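Long-range contacts in putative adhesin (Bacteroides fragilis NCTC 9343, PDB 3PET), which is probably a lipoprotein adhesin, a right-handed beta-helix that may help the bacterium attach to surfaces or partners: residues A148-L153 / A170-S175; K131-S136 / A152-G157; D180-A185 / S198-G203; E187-A192 / G203-K208; D141-G146 / N160-N165. All blocks are in the same frame, centred on the assembly; numbering follows the deposited sequence. Where two conformers were deposited one is given.

Contact 1 (A148-L153 / A170-S175); sequences AQIAAL and AVEASS
E172 and L153 meet through the backbone: the amide of L153 donates a nearly straight bond (168°) to E172 O, N to O 2.7 Å. The carbonyl of L153 in turn accepts S174 N, and E172 N donates to A151 O, so the two chains are laced alternately in a parallel pair that keeps every second side chain on the same face. On the outer face the glutamate chain is bent about its CB-CG bond (chi2 141°) and sets its carboxylate against the aliphatic groups of the other strand. E172 OE1 lies 4.0 Å from A152 CB, and OE2 lies 4.2 Å from I150 CG2. These are van der Waals contacts, with the E172 and I150 side chains running at a slant to one another. This is two successive coils of a right-handed beta-helix in register, the strands stacked coil on coil along one flank. A170 stands where the second coil turns its corner. Its N donates to Q149 O at 3.0 Å and its O takes A151 N at 2.9 Å, while the methyl CB rests 4.3 Å from I150 CG1. L153 points inward, with CG anti to the carbonyl carbon (chi1 -51°). Its isobutyl group enters the core, where it touches I161, A163, I181 and C183, and V171 and A173 line the same interior side as A151.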
# COMPACT_ATOMS: atom_id res chain seq x y z
N ALA A 148 19.56 13.27 -10.70
CA ALA A 148 20.15 13.11 -9.37
C ALA A 148 21.53 12.49 -9.52
O ALA A 148 21.75 11.73 -10.47
CB ALA A 148 19.27 12.24 -8.49
N GLN A 149 22.47 12.81 -8.63
CA GLN A 149 23.76 12.14 -8.70
C GLN A 149 23.56 10.76 -8.07
O GLN A 149 23.99 9.76 -8.63
CB GLN A 149 24.86 12.96 -8.00
CG GLN A 149 25.36 14.16 -8.81
CD GLN A 149 26.10 13.78 -10.09
OE1 GLN A 149 26.70 12.70 -10.21
NE2 GLN A 149 26.08 14.66 -11.07
N ILE A 150 22.84 10.72 -6.95
CA ILE A 150 22.49 9.50 -6.21
C ILE A 150 20.99 9.50 -5.96
O ILE A 150 20.45 10.52 -5.53
CB ILE A 150 23.28 9.37 -4.86
CG1 ILE A 150 24.80 9.45 -5.09
CG2 ILE A 150 22.90 8.04 -4.12
CD1 ILE A 150 25.63 9.93 -3.88
N ALA A 151 20.32 8.35 -6.19
CA ALA A 151 18.89 8.18 -5.89
C ALA A 151 18.68 6.89 -5.12
O ALA A 151 18.94 5.79 -5.63
CB ALA A 151 18.05 8.19 -7.17
N ALA A 152 18.26 7.02 -3.86
CA ALA A 152 17.92 5.91 -2.99
C ALA A 152 16.41 5.80 -3.01
O ALA A 152 15.72 6.76 -2.65
CB ALA A 152 18.47 6.15 -1.57
N LEU A 153 15.89 4.70 -3.56
CA LEU A 153 14.45 4.47 -3.75
C LEU A 153 14.03 3.25 -2.97
O LEU A 153 14.40 2.13 -3.35
CB LEU A 153 14.14 4.30 -5.27
CG LEU A 153 14.69 5.40 -6.21
CD1 LEU A 153 14.44 5.06 -7.68
CD2 LEU A 153 14.09 6.78 -5.88
N ALA A 170 24.02 6.94 -9.70
CA ALA A 170 23.99 5.80 -8.80
C ALA A 170 22.60 5.61 -8.24
O ALA A 170 21.97 6.58 -7.79
CB ALA A 170 25.00 5.99 -7.67
N VAL A 171 22.09 4.39 -8.30
CA VAL A 171 20.76 4.09 -7.78
C VAL A 171 20.87 3.00 -6.72
O VAL A 171 21.59 2.02 -6.92
CB VAL A 171 19.75 3.68 -8.92
CG1 VAL A 171 18.45 3.11 -8.37
CG2 VAL A 171 19.47 4.86 -9.84
N GLU A 172 20.14 3.18 -5.61
CA GLU A 172 19.98 2.16 -4.56
C GLU A 172 18.49 1.91 -4.46
O GLU A 172 17.76 2.79 -4.02
CB GLU A 172 20.60 2.58 -3.23
CG GLU A 172 22.12 2.70 -3.29
CD GLU A 172 22.75 3.85 -2.53
OE1 GLU A 172 22.11 4.39 -1.60
OE2 GLU A 172 23.91 4.20 -2.87
N ALA A 173 18.02 0.77 -4.97
CA ALA A 173 16.58 0.49 -4.98
C ALA A 173 16.22 -0.75 -4.20
O ALA A 173 16.86 -1.79 -4.38
CB ALA A 173 16.08 0.37 -6.42
N SER A 174 15.19 -0.66 -3.34
CA SER A 174 14.72 -1.82 -2.60
C SER A 174 13.21 -1.78 -2.55
O SER A 174 12.64 -0.74 -2.22
CB SER A 174 15.34 -1.89 -1.20
OG SER A 174 14.77 -2.95 -0.45
N SER A 175 12.56 -2.90 -2.97
CA SER A 175 11.11 -3.03 -3.02
C SER A 175 10.69 -4.05 -1.95
O SER A 175 11.05 -5.23 -2.07
CB SER A 175 10.66 -3.42 -4.43
OG SER A 175 11.25 -4.65 -4.84

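Contact 2 (K131-S136 / A152-G157); sequences KLNVQS and ALHSKG
N133 to S136 run parallel to A152 to S155, the strand axes 1° apart, with backbone bonds alternating from A152 N to L132 O through to K156 N on S136 O. On the outer face the Q135 amide lies obliquely against the H154 ring, the two planes 34° apart, with NE2 3.3 Å from H154 CD2. A bend at chi2 (-91°) turns that amide over, and its OE1 accepts a bond from K156 NZ at 2.9 Å, so one side chain meets both ring and lysine. N133 OD1 comes to the ring's edge near its plane, 4.1 Å from H154 CD2, and touches A152 CB at 3.5 Å, while ND2 is held by D113 of the preceding coil. Inside, V134 CG2 packs on L153 CD2 at 3.9 Å. S136 OG stands 3.2 Å from S155 CA, and a water joins this hydroxyl to G157 N, each 2.9 Å from the water oxygen. S136 and S155 are neighbouring steps of an inward-facing column of serines that continues to S116 and S175: the stacking of like residues at equivalent positions that characterises a parallel beta-helix.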
# COMPACT_ATOMS: atom_id res chain seq x y z
N LYS A 131 21.63 14.45 -4.05
CA LYS A 131 21.20 13.22 -3.40
C LYS A 131 19.69 13.22 -3.22
O LYS A 131 19.11 14.21 -2.74
CB LYS A 131 21.90 13.02 -2.04
CG LYS A 131 23.42 12.89 -2.14
CD LYS A 131 24.07 12.82 -0.77
CE LYS A 131 25.57 12.78 -0.87
NZ LYS A 131 26.21 12.78 0.47
N LEU A 132 19.05 12.12 -3.62
CA LEU A 132 17.62 11.92 -3.47
C LEU A 132 17.40 10.68 -2.64
O LEU A 132 17.99 9.63 -2.91
CB LEU A 132 16.90 11.80 -4.83
CG LEU A 132 15.42 11.34 -4.77
CD1 LEU A 132 14.51 12.41 -4.14
CD2 LEU A 132 14.94 10.93 -6.12
N ASN A 133 16.56 10.81 -1.62
CA ASN A 133 16.17 9.71 -0.75
C ASN A 133 14.67 9.62 -0.72
O ASN A 133 14.02 10.59 -0.33
CB ASN A 133 16.76 9.87 0.67
CG ASN A 133 16.49 8.66 1.52
OD1 ASN A 133 16.91 7.56 1.21
ND2 ASN A 133 15.74 8.81 2.59
N VAL A 134 14.10 8.48 -1.16
CA VAL A 134 12.66 8.26 -1.17
C VAL A 134 12.35 7.05 -0.30
O VAL A 134 12.87 5.96 -0.54
CB VAL A 134 12.07 8.09 -2.61
CG1 VAL A 134 10.57 7.78 -2.58
CG2 VAL A 134 12.33 9.32 -3.46
N GLN A 135 11.46 7.25 0.68
CA GLN A 135 10.95 6.17 1.53
C GLN A 135 9.45 6.19 1.39
O GLN A 135 8.80 7.07 1.99
CB GLN A 135 11.40 6.34 2.99
CG GLN A 135 12.92 6.25 3.22
CD GLN A 135 13.41 4.86 3.51
OE1 GLN A 135 12.64 3.95 3.79
NE2 GLN A 135 14.72 4.69 3.50
N SER A 136 8.89 5.32 0.52
CA SER A 136 7.43 5.29 0.34
C SER A 136 6.86 4.23 1.24
O SER A 136 7.28 3.08 1.18
CB SER A 136 7.03 5.11 -1.12
OG SER A 136 7.50 3.87 -1.66
N ALA A 152 18.26 7.02 -3.86
CA ALA A 152 17.92 5.91 -2.99
C ALA A 152 16.41 5.80 -3.01
O ALA A 152 15.72 6.76 -2.65
CB ALA A 152 18.47 6.15 -1.57
N LEU A 153 15.89 4.70 -3.56
CA LEU A 153 14.45 4.47 -3.75
C LEU A 153 14.03 3.25 -2.97
O LEU A 153 14.40 2.13 -3.35
CB LEU A 153 14.14 4.30 -5.27
CG LEU A 153 14.69 5.40 -6.21
CD1 LEU A 153 14.44 5.06 -7.68
CD2 LEU A 153 14.09 6.78 -5.88
N HIS A 154 13.30 3.46 -1.86
CA HIS A 154 12.91 2.38 -0.97
C HIS A 154 11.40 2.36 -0.82
O HIS A 154 10.81 3.24 -0.18
CB HIS A 154 13.61 2.50 0.41
CG HIS A 154 15.10 2.62 0.32
ND1 HIS A 154 15.90 1.57 -0.13
CD2 HIS A 154 15.89 3.67 0.63
CE1 HIS A 154 17.14 2.03 -0.11
NE2 HIS A 154 17.19 3.28 0.35
N SER A 155 10.76 1.37 -1.44
CA SER A 155 9.31 1.25 -1.37
C SER A 155 8.95 0.22 -0.33
O SER A 155 9.56 -0.85 -0.30
CB SER A 155 8.74 0.92 -2.75
OG SER A 155 9.32 -0.26 -3.30
N LYS A 156 8.00 0.56 0.56
CA LYS A 156 7.58 -0.32 1.67
C LYS A 156 6.07 -0.43 1.83
O LYS A 156 5.62 -1.27 2.60
CB LYS A 156 8.18 0.18 3.01
CG LYS A 156 9.70 0.13 3.05
CD LYS A 156 10.27 0.94 4.20
CE LYS A 156 11.77 0.76 4.25
NZ LYS A 156 12.40 1.52 5.36
N GLY A 157 5.31 0.42 1.15
CA GLY A 157 3.85 0.39 1.27
C GLY A 157 3.20 -0.27 0.08
O GLY A 157 3.70 -1.28 -0.45
O HOH W 1 5.37 1.97 -1.32

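Contact 3 (D180-A185 / S198-G203); sequences DITCNA and SIKYKG
C183 SG sits against Y201 CB at 3.7 Å and also reaches I199 CG2 at 4.3 Å. The sulfur lies between the backbone N and the carbonyl carbon (chi1 58°), which brings it over the adjoining strand. Further along the same inner face, I181 CB packs on I199 CG1 at 4.2 Å, one isoleucine above the other in successive coils. Five backbone bonds tie the strands, from I181 N on S198 O to A185 N on K202 O; the last is the longest, 3.1 Å, and its donor is tilted well off the carbonyl plane. Outside, K202 CB lies over the amide of N184, whose ND2 is held by G164 O, and K200 CE passes T182 OG1 at 3.8 Å. At the polar edge, D180 uses both carboxylate oxygens. OD1 takes S198 N at 2.9 Å on its anti side, 31° out of the carboxylate plane. OD2 forms a long salt bridge to K200 NZ, 3.8 Å, and two waters bridge the same pair, each donating to OD2 and accepting from NZ. Strand 181-185 is flanked by strand 161-168 and strand 199-202 by strand 218-220. Across the interior, C183 and Y201 meet I189 of strand 188-193, I199 meets A191 and V193, and I181 and C183 meet L153 of strand 147-155.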
# COMPACT_ATOMS: atom_id res chain seq x y z
N ASP A 180 5.96 -1.84 -7.85
CA ASP A 180 7.16 -1.85 -8.67
C ASP A 180 7.99 -0.61 -8.52
O ASP A 180 7.47 0.45 -8.17
CB ASP A 180 6.75 -1.95 -10.16
CG ASP A 180 6.01 -3.21 -10.55
OD1 ASP A 180 6.20 -4.25 -9.88
OD2 ASP A 180 5.25 -3.17 -11.54
N ILE A 181 9.28 -0.72 -8.83
CA ILE A 181 10.17 0.44 -8.90
C ILE A 181 10.69 0.51 -10.33
O ILE A 181 11.27 -0.46 -10.80
CB ILE A 181 11.35 0.45 -7.88
CG1 ILE A 181 10.84 0.38 -6.42
CG2 ILE A 181 12.28 1.67 -8.09
CD1 ILE A 181 11.95 0.22 -5.40
N THR A 182 10.47 1.63 -11.01
CA THR A 182 11.04 1.88 -12.34
C THR A 182 12.06 2.96 -12.11
O THR A 182 11.76 3.93 -11.42
CB THR A 182 9.98 2.20 -13.40
OG1 THR A 182 9.03 1.13 -13.43
CG2 THR A 182 10.60 2.37 -14.81
N CYS A 183 13.30 2.76 -12.55
CA CYS A 183 14.36 3.73 -12.28
C CYS A 183 15.33 3.80 -13.45
O CYS A 183 15.10 3.19 -14.49
CB CYS A 183 15.06 3.43 -10.95
SG CYS A 183 15.81 1.78 -10.88
N ASN A 184 16.37 4.63 -13.31
CA ASN A 184 17.30 4.93 -14.38
C ASN A 184 18.68 5.17 -13.78
O ASN A 184 18.92 6.18 -13.11
CB ASN A 184 16.75 6.15 -15.13
CG ASN A 184 17.42 6.51 -16.42
OD1 ASN A 184 18.58 6.20 -16.67
ND2 ASN A 184 16.69 7.21 -17.26
N ALA A 185 19.59 4.22 -14.02
CA ALA A 185 20.94 4.23 -13.46
C ALA A 185 21.97 4.26 -14.57
O ALA A 185 22.04 3.31 -15.36
CB ALA A 185 21.13 2.99 -12.60
N SER A 198 8.41 -5.81 -8.91
CA SER A 198 9.65 -5.84 -9.65
C SER A 198 10.40 -4.53 -9.69
O SER A 198 9.80 -3.47 -9.52
CB SER A 198 9.36 -6.26 -11.09
OG SER A 198 8.72 -7.53 -11.08
N ILE A 199 11.70 -4.61 -9.99
CA ILE A 199 12.56 -3.42 -10.18
C ILE A 199 13.01 -3.41 -11.65
O ILE A 199 13.60 -4.38 -12.13
CB ILE A 199 13.75 -3.34 -9.19
CG1 ILE A 199 13.23 -3.27 -7.72
CG2 ILE A 199 14.67 -2.15 -9.53
CD1 ILE A 199 14.27 -3.47 -6.62
N LYS A 200 12.65 -2.34 -12.36
CA LYS A 200 13.00 -2.16 -13.77
C LYS A 200 13.93 -0.96 -13.87
O LYS A 200 13.61 0.09 -13.35
CB LYS A 200 11.75 -1.96 -14.64
CG LYS A 200 10.96 -3.25 -14.90
CD LYS A 200 9.53 -2.99 -15.34
CE LYS A 200 8.62 -2.55 -14.21
NZ LYS A 200 7.21 -2.36 -14.67
N TYR A 201 15.09 -1.13 -14.51
CA TYR A 201 16.00 0.01 -14.61
C TYR A 201 16.45 0.25 -16.05
O TYR A 201 16.82 -0.69 -16.77
CB TYR A 201 17.23 -0.17 -13.69
CG TYR A 201 18.12 -1.35 -14.05
CD1 TYR A 201 17.86 -2.62 -13.55
CD2 TYR A 201 19.25 -1.18 -14.83
CE1 TYR A 201 18.67 -3.71 -13.88
CE2 TYR A 201 20.09 -2.25 -15.15
CZ TYR A 201 19.79 -3.51 -14.67
OH TYR A 201 20.60 -4.57 -15.03
N LYS A 202 16.44 1.52 -16.44
CA LYS A 202 16.98 1.98 -17.71
C LYS A 202 18.47 2.21 -17.50
O LYS A 202 18.92 2.33 -16.34
CB LYS A 202 16.30 3.30 -18.15
CG LYS A 202 14.82 3.19 -18.53
CD LYS A 202 14.33 4.55 -19.02
CE LYS A 202 12.83 4.62 -19.18
NZ LYS A 202 12.38 6.01 -19.48
N GLY A 203 19.22 2.28 -18.60
CA GLY A 203 20.65 2.57 -18.60
C GLY A 203 21.55 1.36 -18.78
O GLY A 203 21.07 0.23 -18.83
O HOH W 2 5.53 -0.81 -13.18
O HOH W 3 6.10 -4.72 -13.62

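Contact 4 (E187-A192 / G203-K208); sequences ESIDAA and GSPTIK
I189 and P205 lie side by side with their side chains pointing the same way, I189 CG2 against the pyrrolidine CG at 3.8 Å. The same methyl also meets K208 CB at 3.7 Å, although those two side chains slant across one another. This double use follows from chi1 of -175°: CG1 stands anti to the backbone N and continues to the core, leaving CG2 between the backbone N and the carbonyl carbon, directed at the other coil. K208 then leads away, its NZ weakly bonded to Y201 OH. On the outer face S188 CB stands opposite I207 CB at 4.2 Å and lies 3.6 Å from I207 O. The backbone sets S188 beside I207 and I189 beside K208. E187 O is shared by two amides of the turn: I207 N donates an almost straight but long bond (3.3 Å, 168°), and T206 N a weak, bent one (2.9 Å, 122°). I189 N then donates to I207 O at 3.0 Å. P205 CB packs against the E187 carbonyl, while the E187 side chain turns away and touches N169 of the coil before. Beyond K208 the strand pairing goes on, I189 bonding with S209. Residues P205 to K208 also touch a crystal neighbour. Here a proline-bearing turn delivers the chain into strand 207-212, the corner by which the parallel beta-helix lays one of its C-terminal coils on strand 188-193.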
# COMPACT_ATOMS: atom_id res chain seq x y z
N GLU A 187 25.49 4.81 -14.07
CA GLU A 187 26.79 4.26 -13.68
C GLU A 187 26.71 3.02 -12.76
O GLU A 187 27.51 2.09 -12.94
CB GLU A 187 27.64 5.33 -12.98
CG GLU A 187 28.06 6.48 -13.89
CD GLU A 187 28.84 7.62 -13.26
OE1 GLU A 187 28.91 7.70 -12.01
OE2 GLU A 187 29.37 8.46 -14.03
N SER A 188 25.81 3.02 -11.76
CA SER A 188 25.71 1.87 -10.86
C SER A 188 24.30 1.67 -10.35
O SER A 188 23.53 2.63 -10.22
CB SER A 188 26.67 2.01 -9.68
OG SER A 188 26.29 3.06 -8.81
N ILE A 189 23.96 0.40 -10.04
CA ILE A 189 22.65 0.08 -9.49
C ILE A 189 22.78 -1.04 -8.47
O ILE A 189 23.35 -2.09 -8.75
CB ILE A 189 21.50 -0.21 -10.51
CG1 ILE A 189 20.15 -0.41 -9.74
CG2 ILE A 189 21.83 -1.41 -11.45
CD1 ILE A 189 18.93 -0.19 -10.46
N ASP A 190 22.27 -0.78 -7.27
CA ASP A 190 22.13 -1.77 -6.21
C ASP A 190 20.63 -1.97 -6.10
O ASP A 190 19.91 -1.03 -5.77
CB ASP A 190 22.79 -1.28 -4.91
CG ASP A 190 23.07 -2.38 -3.90
OD1 ASP A 190 22.18 -3.23 -3.69
OD2 ASP A 190 24.17 -2.37 -3.31
N ALA A 191 20.13 -3.15 -6.51
CA ALA A 191 18.68 -3.40 -6.52
C ALA A 191 18.34 -4.65 -5.74
O ALA A 191 19.01 -5.69 -5.90
CB ALA A 191 18.17 -3.52 -7.97
N ALA A 192 17.30 -4.56 -4.86
CA ALA A 192 16.89 -5.71 -4.05
C ALA A 192 15.37 -5.89 -4.06
O ALA A 192 14.66 -5.03 -3.54
CB ALA A 192 17.38 -5.54 -2.61
N GLY A 203 19.22 2.28 -18.60
CA GLY A 203 20.65 2.57 -18.60
C GLY A 203 21.55 1.36 -18.78
O GLY A 203 21.07 0.23 -18.83
N SER A 204 22.86 1.61 -18.86
CA SER A 204 23.88 0.55 -18.97
C SER A 204 24.90 0.73 -17.85
O SER A 204 26.05 1.11 -18.11
CB SER A 204 24.54 0.57 -20.35
OG SER A 204 23.56 0.40 -21.36
N PRO A 205 24.49 0.54 -16.57
CA PRO A 205 25.43 0.76 -15.47
C PRO A 205 26.62 -0.20 -15.51
O PRO A 205 26.48 -1.38 -15.86
CB PRO A 205 24.55 0.56 -14.21
CG PRO A 205 23.44 -0.33 -14.67
CD PRO A 205 23.16 0.12 -16.06
N THR A 206 27.78 0.35 -15.20
CA THR A 206 29.08 -0.34 -15.13
C THR A 206 29.06 -1.39 -14.00
O THR A 206 29.60 -2.48 -14.18
CB THR A 206 30.16 0.74 -14.88
OG1 THR A 206 30.17 1.63 -15.99
CG2 THR A 206 31.56 0.14 -14.69
N ILE A 207 28.49 -1.02 -12.83
CA ILE A 207 28.43 -1.88 -11.66
C ILE A 207 27.00 -2.16 -11.30
O ILE A 207 26.20 -1.23 -11.18
CB ILE A 207 29.18 -1.27 -10.43
CG1 ILE A 207 30.57 -0.70 -10.79
CG2 ILE A 207 29.24 -2.28 -9.23
CD1 ILE A 207 31.76 -1.74 -10.87
N LYS A 208 26.67 -3.41 -11.09
CA LYS A 208 25.33 -3.73 -10.63
C LYS A 208 25.38 -4.82 -9.57
O LYS A 208 26.18 -5.76 -9.68
CB LYS A 208 24.36 -4.07 -11.77
CG LYS A 208 24.68 -5.26 -12.65
CD LYS A 208 23.64 -5.34 -13.74
CE LYS A 208 24.07 -6.14 -14.92
NZ LYS A 208 23.52 -5.55 -16.16

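Contact 5 (D141-G146 / N160-N165); sequences DVKLEG and NIEAGN
D141 reaches across to N160 of the next coil. Its CB lies 3.5 Å from N160 O, and CG is 3.8 Å from N160 N. At the tip OD1 accepts that N160 amide at 2.8 Å in a nearly straight bond, the donor coming from above the carboxylate plane, 42° out of it. The placement depends on CG standing anti to the carbonyl carbon, beside the backbone N (chi1 -65°). In one of the two E162 conformers the other oxygen, OD2, lies near E162 OE2, a doubtful like-charge approach. Beyond D141, V142 N to N160 O, E162 N to V142 O and L144 N to E162 O lace the strands. Inward, L144 CD1 packs on A163 CB at 4.0 Å and also touches I161 CG2. After A163 the second coil turns its corner one residue out of step: a water enters, donating to L144 O at 2.8 Å and accepting from N165 N at 2.9 Å, before G146 N bonds N165 O. There E145 CG lies 3.7 Å from N165 CB, while the E145 carboxylate goes to R167 in a salt bridge and to S126 N. The D141 bond is one rung of a series: N121 OD1 holds D141 N, and N160 OD1 holds D180 N, each side chain gripping the backbone amide of an adjoining coil. It is a repeated side-chain-to-backbone link at equivalent turns, reminiscent of the asparagine ladders of parallel beta-helices.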
# COMPACT_ATOMS: atom_id res chain seq x y z
N ASP A 141 1.48 6.24 -5.26
CA ASP A 141 2.67 6.23 -6.13
C ASP A 141 3.56 7.43 -5.91
O ASP A 141 3.06 8.50 -5.57
CB ASP A 141 2.21 6.21 -7.60
CG ASP A 141 1.48 4.96 -8.03
OD1 ASP A 141 1.55 3.94 -7.30
OD2 ASP A 141 0.89 4.97 -9.12
N VAL A 142 4.87 7.26 -6.13
CA VAL A 142 5.84 8.36 -6.07
C VAL A 142 6.41 8.49 -7.48
O VAL A 142 7.10 7.58 -7.95
CB VAL A 142 6.93 8.20 -4.98
CG1 VAL A 142 7.93 9.36 -5.01
CG2 VAL A 142 6.29 8.09 -3.60
N LYS A 143 6.04 9.56 -8.20
CA LYS A 143 6.49 9.84 -9.55
C LYS A 143 7.56 10.93 -9.51
O LYS A 143 7.36 11.98 -8.90
CB LYS A 143 5.32 10.23 -10.47
CG LYS A 143 5.71 10.32 -11.95
CD LYS A 143 4.49 10.53 -12.83
CE LYS A 143 4.87 10.71 -14.28
NZ LYS A 143 3.72 11.20 -15.09
N LEU A 144 8.72 10.65 -10.14
CA LEU A 144 9.89 11.52 -10.15
C LEU A 144 10.48 11.68 -11.54
O LEU A 144 10.70 10.69 -12.24
CB LEU A 144 10.96 10.93 -9.21
CG LEU A 144 10.53 10.62 -7.77
CD1 LEU A 144 11.38 9.54 -7.17
CD2 LEU A 144 10.55 11.88 -6.90
N GLU A 145 10.76 12.92 -11.92
CA GLU A 145 11.39 13.25 -13.19
C GLU A 145 12.48 14.30 -12.94
O GLU A 145 12.29 15.22 -12.14
CB GLU A 145 10.36 13.72 -14.22
CG GLU A 145 10.93 13.99 -15.62
CD GLU A 145 11.56 15.37 -15.80
OE1 GLU A 145 11.09 16.32 -15.14
OE2 GLU A 145 12.53 15.50 -16.58
N GLY A 146 13.60 14.15 -13.63
CA GLY A 146 14.72 15.07 -13.52
C GLY A 146 16.05 14.36 -13.43
O GLY A 146 16.26 13.35 -14.10
N ASN A 160 3.67 2.25 -6.52
CA ASN A 160 4.87 2.23 -7.36
C ASN A 160 5.73 3.45 -7.23
O ASN A 160 5.21 4.55 -7.04
CB ASN A 160 4.46 2.13 -8.85
CG ASN A 160 3.67 0.89 -9.19
OD1 ASN A 160 3.83 -0.14 -8.58
ND2 ASN A 160 2.84 0.95 -10.20
N ILE A 161 7.05 3.27 -7.40
CA ILE A 161 7.99 4.38 -7.53
C ILE A 161 8.21 4.46 -9.02
O ILE A 161 8.77 3.53 -9.61
CB ILE A 161 9.31 4.29 -6.72
CG1 ILE A 161 9.02 4.23 -5.21
CG2 ILE A 161 10.21 5.52 -7.07
CD1 ILE A 161 10.29 4.21 -4.30
N GLU A 162 7.73 5.53 -9.63
CA GLU A 162 7.85 5.72 -11.07
C GLU A 162 8.95 6.77 -11.32
O GLU A 162 8.69 7.97 -11.40
CB GLU A 162 6.47 6.07 -11.67
CG GLU A 162 5.48 4.92 -11.50
CD GLU A 162 3.99 5.17 -11.65
OE1 GLU A 162 3.57 6.35 -11.64
OE2 GLU A 162 3.23 4.18 -11.71
N ALA A 163 10.19 6.30 -11.38
CA ALA A 163 11.37 7.17 -11.55
C ALA A 163 12.20 6.78 -12.79
O ALA A 163 13.43 6.97 -12.81
CB ALA A 163 12.22 7.10 -10.28
N GLY A 164 11.53 6.31 -13.84
CA GLY A 164 12.17 5.98 -15.12
C GLY A 164 12.73 7.21 -15.81
O GLY A 164 13.73 7.12 -16.53
N ASN A 165 12.10 8.38 -15.59
CA ASN A 165 12.56 9.66 -16.16
C ASN A 165 13.35 10.49 -15.15
O ASN A 165 13.57 11.69 -15.35
CB ASN A 165 11.39 10.46 -16.72
CG ASN A 165 10.73 9.73 -17.85
OD1 ASN A 165 11.39 9.10 -18.68
ND2 ASN A 165 9.41 9.73 -17.87
O HOH W 4 9.57 9.04 -14.25

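How the contacts relate
Contacts 2, 1 and 4 follow each other along one flank of the helix. Contacts 1 and 2 share A152 and L153, with I150 O to L132 N and S174 O to S155 N both 2.9 Å, while A173 N to D190 O (2.7 Å) probably bonds contact 1 to contact 4. Contacts 5 and 3 occupy another flank and are joined by a probable hydrogen bond, T182 O to A163 N at 2.8 Å. The flanks meet in the core, as where L153 CD1 of contact 1 touches C183 CB of contact 3 at 3.7 Å. The centres of contacts 2 and 4 are about 17 Å apart. Tetraethylene glycol, probably from the crystallisation liquor, lies about 3 Å from the Q149 side chain and about 4 Å from that of K156.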